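Local coordinates for uncharacterized protein YLR021W (Saccharomyces cerevisiae, PDB 2Z5B) that forms a heterodimeric chaperone with a partner protein and assists 20S proteasome assembly by facilitating formation of the alpha-ring, at residues Leu27-Thr32 and Leu40-Asn45. Residues are numbered along the deposited sequence; the frame is centred on the assembly and turned at random.
Sequences LYVQAT and LQIRLN
Q41 donates from NE2 to OE1 of Q30 at 3.0 Å, Q30 and Q41 being a hydrogen-bonded pair of two antiparallel strands. The bond lies close to Q41's own amide plane, yet NE2 sits 46° out of the Q30 carbonyl plane and so not on a lone pair; the two amide planes are 67° apart. Beneath it, the backbones of Q30 and Q41 are linked in both directions, Q41 N to Q30 O being the shorter bond at 2.7 Å; Y28 and R43 form the next such pair. On the opposite face, CD1 of L40 presses against CG1 of V29 at 3.5 Å, tighter than usual for carbons, while also touching A31 CB. At V29 a chi1 of -178° sets CG1 beside the carbonyl carbon, against L40, and CG2 beside the backbone N, where it meets I42 CG2 at 4.0 Å, the two side chains side by side.

The segments belong to a beta hairpin, strands 26-33 and 38-44, within a six-stranded mixed sheet; its apolar face packs on helices 109-124 and 162-176, through residues such as I116 and M176.

Second-shell bonds hold both glutamine amides. R43 grips Q41 OE1 side-on: NE and NH2 each stand 2.8 Å from OE1, which lies nearly in the guanidinium plane. Q30 NE2 donates to T32 OG1 at 3.0 Å and is also hydrogen-bonded to S3 OG. Y28 OH, on the same face, is hydrogen-bonded to E5. Beyond these, T29 and S42 of the YPL144W chain bond to Q41, placing this polar face at the heterodimer interface.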
ATOM      1  N   LEU B  27      -1.370  11.814  11.025  1.00 39.09           N
ATOM      2  CA  LEU B  27      -1.728  10.463  10.593  1.00 37.64           C
ATOM      3  C   LEU B  27      -2.352  10.556   9.217  1.00 35.83           C
ATOM      4  O   LEU B  27      -3.304  11.315   9.010  1.00 35.80           O
ATOM      5  CB  LEU B  27      -2.681   9.760  11.575  1.00 37.60           C
ATOM      6  CG  LEU B  27      -2.934   8.263  11.299  1.00 38.80           C
ATOM      7  CD1 LEU B  27      -1.755   7.415  11.753  1.00 40.11           C
ATOM      8  CD2 LEU B  27      -4.228   7.747  11.938  1.00 38.44           C
ATOM      9  N   TYR B  28      -1.792   9.804   8.275  1.00 34.49           N
ATOM     10  CA  TYR B  28      -2.278   9.799   6.892  1.00 32.55           C
ATOM     11  C   TYR B  28      -2.613   8.393   6.434  1.00 31.29           C
ATOM     12  O   TYR B  28      -1.785   7.479   6.509  1.00 30.25           O
ATOM     13  CB  TYR B  28      -1.269  10.435   5.936  1.00 33.25           C
ATOM     14  CG  TYR B  28      -1.742  10.423   4.495  1.00 33.45           C
ATOM     15  CD1 TYR B  28      -2.743  11.300   4.059  1.00 33.71           C
ATOM     16  CD2 TYR B  28      -1.201   9.522   3.572  1.00 33.26           C
ATOM     17  CE1 TYR B  28      -3.188  11.277   2.733  1.00 31.72           C
ATOM     18  CE2 TYR B  28      -1.637   9.494   2.259  1.00 32.79           C
ATOM     19  CZ  TYR B  28      -2.634  10.368   1.854  1.00 33.81           C
ATOM     20  OH  TYR B  28      -3.073  10.339   0.556  1.00 33.99           O
ATOM     21  N   VAL B  29      -3.854   8.224   5.996  1.00 29.36           N
ATOM     22  CA  VAL B  29      -4.313   6.946   5.513  1.00 28.69           C
ATOM     23  C   VAL B  29      -4.675   7.108   4.049  1.00 27.93           C
ATOM     24  O   VAL B  29      -5.237   8.144   3.636  1.00 25.68           O
ATOM     25  CB  VAL B  29      -5.474   6.422   6.349  1.00 29.57           C
ATOM     26  CG1 VAL B  29      -5.896   5.083   5.874  1.00 31.02           C
ATOM     27  CG2 VAL B  29      -5.042   6.314   7.839  1.00 30.76           C
ATOM     28  N   GLN B  30      -4.305   6.105   3.256  1.00 26.93           N
ATOM     29  CA  GLN B  30      -4.696   6.070   1.841  1.00 26.00           C
ATOM     30  C   GLN B  30      -4.902   4.624   1.428  1.00 25.81           C
ATOM     31  O   GLN B  30      -4.243   3.695   1.955  1.00 25.18           O
ATOM     32  CB  GLN B  30      -3.662   6.771   0.954  1.00 26.10           C
ATOM     33  CG  GLN B  30      -4.053   6.884  -0.557  1.00 25.75           C
ATOM     34  CD  GLN B  30      -3.802   5.606  -1.346  1.00 26.65           C
ATOM     35  OE1 GLN B  30      -3.058   4.724  -0.907  1.00 26.14           O
ATOM     36  NE2 GLN B  30      -4.427   5.495  -2.510  1.00 28.26           N
ATOM     37  N   ALA B  31      -5.850   4.411   0.523  1.00 24.70           N
ATOM     38  CA  ALA B  31      -6.142   3.072   0.059  1.00 24.95           C
ATOM     39  C   ALA B  31      -6.463   3.051  -1.424  1.00 26.00           C
ATOM     40  O   ALA B  31      -7.213   3.910  -1.939  1.00 25.54           O
ATOM     41  CB  ALA B  31      -7.272   2.464   0.855  1.00 25.17           C
ATOM     42  N   THR B  32      -5.867   2.080  -2.105  1.00 26.54           N
ATOM     43  CA  THR B  32      -6.222   1.752  -3.482  1.00 27.25           C
ATOM     44  C   THR B  32      -6.850   0.361  -3.487  1.00 27.39           C
ATOM     45  O   THR B  32      -6.321  -0.558  -2.872  1.00 27.33           O
ATOM     46  CB  THR B  32      -4.977   1.772  -4.403  1.00 26.83           C
ATOM     47  OG1 THR B  32      -4.171   2.912  -4.092  1.00 28.03           O
ATOM     48  CG2 THR B  32      -5.408   1.861  -5.883  1.00 27.54           C
ATOM     49  N   LEU B  40      -3.509  -0.684   1.537  1.00 25.60           N
ATOM     50  CA  LEU B  40      -3.720   0.362   2.533  1.00 25.10           C
ATOM     51  C   LEU B  40      -2.409   0.921   3.054  1.00 25.51           C
ATOM     52  O   LEU B  40      -1.510   0.149   3.444  1.00 25.67           O
ATOM     53  CB  LEU B  40      -4.553  -0.184   3.718  1.00 24.91           C
ATOM     54  CG  LEU B  40      -4.823   0.768   4.887  1.00 24.32           C
ATOM     55  CD1 LEU B  40      -5.741   1.908   4.447  1.00 23.37           C
ATOM     56  CD2 LEU B  40      -5.465  -0.014   6.040  1.00 24.88           C
ATOM     57  N   GLN B  41      -2.293   2.253   3.057  1.00 24.62           N
ATOM     58  CA  GLN B  41      -1.157   2.946   3.667  1.00 25.25           C
ATOM     59  C   GLN B  41      -1.608   3.564   4.969  1.00 26.47           C
ATOM     60  O   GLN B  41      -2.672   4.194   5.023  1.00 25.46           O
ATOM     61  CB  GLN B  41      -0.640   4.089   2.792  1.00 25.30           C
ATOM     62  CG  GLN B  41       0.052   3.673   1.510  1.00 25.24           C
ATOM     63  CD  GLN B  41       0.568   4.871   0.783  1.00 24.18           C
ATOM     64  OE1 GLN B  41       1.665   5.365   1.078  1.00 26.65           O
ATOM     65  NE2 GLN B  41      -0.205   5.358  -0.168  1.00 23.60           N
ATOM     66  N   ILE B  42      -0.809   3.386   6.018  1.00 26.77           N
ATOM     67  CA  ILE B  42      -1.011   4.154   7.261  1.00 27.76           C
ATOM     68  C   ILE B  42       0.292   4.814   7.680  1.00 28.06           C
ATOM     69  O   ILE B  42       1.179   4.164   8.241  1.00 28.79           O
ATOM     70  CB  ILE B  42      -1.553   3.310   8.427  1.00 27.03           C
ATOM     71  CG1 ILE B  42      -2.680   2.371   7.954  1.00 28.42           C
ATOM     72  CG2 ILE B  42      -2.059   4.242   9.529  1.00 28.22           C
ATOM     73  CD1 ILE B  42      -3.091   1.325   8.966  1.00 28.80           C
ATOM     74  N   ARG B  43       0.416   6.098   7.399  1.00 28.87           N
ATOM     75  CA  ARG B  43       1.666   6.797   7.609  1.00 29.68           C
ATOM     76  C   ARG B  43       1.637   7.718   8.823  1.00 31.22           C
ATOM     77  O   ARG B  43       0.652   8.407   9.065  1.00 31.89           O
ATOM     78  CB  ARG B  43       2.016   7.619   6.373  1.00 29.23           C
ATOM     79  CG  ARG B  43       2.309   6.778   5.138  1.00 27.55           C
ATOM     80  CD  ARG B  43       2.844   7.684   4.074  1.00 27.15           C
ATOM     81  NE  ARG B  43       3.064   7.009   2.794  1.00 27.05           N
ATOM     82  CZ  ARG B  43       4.058   7.314   1.969  1.00 27.85           C
ATOM     83  NH1 ARG B  43       4.962   8.228   2.334  1.00 27.10           N
ATOM     84  NH2 ARG B  43       4.176   6.674   0.798  1.00 24.51           N
ATOM     85  N   LEU B  44       2.756   7.755   9.543  1.00 32.80           N
ATOM     86  CA  LEU B  44       2.922   8.629  10.703  1.00 34.03           C
ATOM     87  C   LEU B  44       3.995   9.632  10.359  1.00 34.87           C
ATOM     88  O   LEU B  44       5.147   9.253  10.131  1.00 35.46           O
ATOM     89  CB  LEU B  44       3.327   7.833  11.951  1.00 33.87           C
ATOM     90  CG  LEU B  44       3.486   8.627  13.269  1.00 34.39           C
ATOM     91  CD1 LEU B  44       2.268   9.481  13.544  1.00 34.87           C
ATOM     92  CD2 LEU B  44       3.751   7.697  14.435  1.00 34.25           C
ATOM     93  N   ASN B  45       3.605  10.904  10.309  1.00 35.73           N
ATOM     94  CA  ASN B  45       4.468  11.975   9.799  1.00 36.81           C
ATOM     95  C   ASN B  45       5.093  11.616   8.438  1.00 36.51           C
ATOM     96  O   ASN B  45       6.258  11.900   8.187  1.00 35.48           O
ATOM     97  CB  ASN B  45       5.549  12.357  10.828  1.00 37.61           C
ATOM     98  CG  ASN B  45       4.987  13.154  12.020  1.00 39.02           C
ATOM     99  OD1 ASN B  45       5.629  13.252  13.067  1.00 42.88           O
ATOM    100  ND2 ASN B  45       3.809  13.727  11.855  1.00 37.98           N
TER